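Local coordinates for nitroreductase FRM2 (Saccharomyces cerevisiae, PDB 4URP), which reduces 4-nitroquinoline N-oxide with NADH as an FMN-dependent type II nitroreductase and takes part in the oxidative stress response, at residues A[96-101]-A[123-128]. Sequence-based numbering, arbitrary orientation.
Sequences FFTDLG and HTTGAV. Unlike the reference sequence in segment 96-101: Leu100 (reference Glu).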
loop_
_atom_site.group_PDB
_atom_site.type_symbol
_atom_site.label_atom_id
_atom_site.label_comp_id
_atom_site.label_asym_id
_atom_site.label_seq_id
_atom_site.Cartn_x
_atom_site.Cartn_y
_atom_site.Cartn_z
ATOM N N PHE A 96 -10.201 2.362 7.552
ATOM C CA PHE A 96 -9.145 1.386 7.803
ATOM C C PHE A 96 -8.359 1.711 9.064
ATOM O O PHE A 96 -8.165 2.876 9.411
ATOM C CB PHE A 96 -8.193 1.318 6.607
ATOM C CG PHE A 96 -8.859 0.915 5.330
ATOM C CD1 PHE A 96 -9.118 -0.413 5.068
ATOM C CD2 PHE A 96 -9.218 1.863 4.390
ATOM C CE1 PHE A 96 -9.724 -0.790 3.899
ATOM C CE2 PHE A 96 -9.826 1.490 3.216
ATOM C CZ PHE A 96 -10.080 0.159 2.970
ATOM N N PHE A 97 -7.904 0.663 9.739
ATOM C CA PHE A 97 -7.128 0.804 10.961
ATOM C C PHE A 97 -5.826 0.021 10.885
ATOM O O PHE A 97 -5.556 -0.679 9.911
ATOM C CB PHE A 97 -7.917 0.273 12.160
ATOM C CG PHE A 97 -9.218 0.971 12.402
ATOM C CD1 PHE A 97 -9.265 2.124 13.162
ATOM C CD2 PHE A 97 -10.396 0.459 11.895
ATOM C CE1 PHE A 97 -10.456 2.758 13.400
ATOM C CE2 PHE A 97 -11.594 1.091 12.130
ATOM C CZ PHE A 97 -11.624 2.244 12.885
ATOM N N THR A 98 -5.027 0.152 11.937
ATOM C CA THR A 98 -3.880 -0.715 12.161
ATOM C C THR A 98 -3.784 -1.029 13.642
ATOM O O THR A 98 -3.556 -0.139 14.456
ATOM C CB THR A 98 -2.558 -0.069 11.726
ATOM O OG1 THR A 98 -2.654 1.354 11.851
ATOM C CG2 THR A 98 -2.233 -0.433 10.286
ATOM N N ASP A 99 -3.959 -2.298 13.987
ATOM C CA ASP A 99 -3.855 -2.725 15.375
ATOM C C ASP A 99 -2.455 -2.446 15.899
ATOM O O ASP A 99 -1.496 -3.120 15.533
ATOM C CB ASP A 99 -4.186 -4.213 15.503
ATOM C CG ASP A 99 -4.609 -4.601 16.901
ATOM O OD1 ASP A 99 -4.247 -3.887 17.861
ATOM O OD2 ASP A 99 -5.311 -5.623 17.045
ATOM N N LEU A 100 -2.349 -1.440 16.760
ATOM C CA LEU A 100 -1.073 -1.054 17.349
ATOM C C LEU A 100 -0.609 -2.099 18.355
ATOM O O LEU A 100 0.528 -2.068 18.814
ATOM C CB LEU A 100 -1.194 0.319 18.020
ATOM C CG LEU A 100 -0.241 1.409 17.516
ATOM C CD1 LEU A 100 1.173 1.189 18.034
ATOM C CD2 LEU A 100 -0.255 1.453 15.997
ATOM N N GLY A 101 -1.507 -3.022 18.687
ATOM C CA GLY A 101 -1.216 -4.105 19.609
ATOM C C GLY A 101 -0.015 -4.954 19.230
ATOM O O GLY A 101 0.982 -4.965 19.949
ATOM N N HIS A 123 2.946 0.438 5.665
ATOM C CA HIS A 123 3.030 -0.129 4.327
ATOM C C HIS A 123 1.808 -0.974 4.015
ATOM O O HIS A 123 1.165 -0.796 2.983
ATOM C CB HIS A 123 4.279 -0.998 4.196
ATOM C CG HIS A 123 5.542 -0.220 4.056
ATOM N ND1 HIS A 123 6.025 0.626 5.039
ATOM C CD2 HIS A 123 6.446 -0.144 3.046
ATOM C CE1 HIS A 123 7.143 1.176 4.649
ATOM N NE2 HIS A 123 7.432 0.725 3.426
ATOM N N THR A 124 1.485 -1.893 4.916
ATOM C CA THR A 124 0.423 -2.855 4.656
ATOM C C THR A 124 -0.974 -2.249 4.728
ATOM O O THR A 124 -1.901 -2.748 4.092
ATOM C CB THR A 124 0.497 -4.064 5.601
ATOM O OG1 THR A 124 -0.551 -4.980 5.273
ATOM C CG2 THR A 124 0.349 -3.628 7.043
ATOM N N THR A 125 -1.131 -1.177 5.498
ATOM C CA THR A 125 -2.441 -0.550 5.611
ATOM C C THR A 125 -2.778 0.224 4.344
ATOM O O THR A 125 -3.935 0.308 3.950
ATOM C CB THR A 125 -2.557 0.365 6.846
ATOM O OG1 THR A 125 -3.900 0.854 6.947
ATOM C CG2 THR A 125 -1.606 1.538 6.755
ATOM N N GLY A 126 -1.756 0.773 3.699
ATOM C CA GLY A 126 -1.935 1.475 2.444
ATOM C C GLY A 126 -2.008 0.480 1.308
ATOM O O GLY A 126 -2.299 0.842 0.170
ATOM N N ALA A 127 -1.735 -0.780 1.629
ATOM C CA ALA A 127 -1.775 -1.863 0.656
ATOM C C ALA A 127 -3.195 -2.388 0.516
ATOM O O ALA A 127 -3.573 -2.917 -0.528
ATOM C CB ALA A 127 -0.836 -2.980 1.071
ATOM N N VAL A 128 -3.979 -2.243 1.580
ATOM C CA VAL A 128 -5.381 -2.636 1.546
ATOM C C VAL A 128 -6.245 -1.457 1.118
ATOM O O VAL A 128 -7.353 -1.634 0.617
ATOM C CB VAL A 128 -5.863 -3.171 2.914
ATOM C CG1 VAL A 128 -4.786 -4.029 3.549
ATOM C CG2 VAL A 128 -6.241 -2.035 3.847
#
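Phe96 and Thr98 of strand 92-99 pack on Val128 and Thr125, one turn apart on helix 117-139. The Phe96 side chain can be followed outward. Phe96 CB lies 4.3 Å from Thr125 OG1. CG stands anti to the carbonyl carbon (chi1 -60°), which lays the ring alongside Val128. Phe96 CD1 meets Val128 CG2 at 3.5 Å, and Phe96 CE1 lies 3.7 Å from Val128 CG2. Phe96 CZ ends 4.0 Å from Val128 O. The methyl approaches the ring obliquely. With an alanine in place of this phenylalanine, Val128 CG2 would probably lose its aromatic neighbour and a gap would open between strand and helix. Further along the strand, Thr98 CG2 touches Thr125 CB at 3.5 Å, the two side chains crossing at about a right angle. Thr98 OG1 bonds to Gln167 of the adjoining strand 164-172. Phe97 points away from the helix, and its ring meets that of Trp164. Thr125 also packs on His123 of the second subunit. No hydrogen bond joins the two segments. Strand 96-99 and helix 123-128 run roughly antiparallel (153°), their axes coming within 8.9 Å. This is a buried helix-on-sheet layer, helix 117-139 against the antiparallel sheet, in the alpha+beta fold of the nitroreductase family.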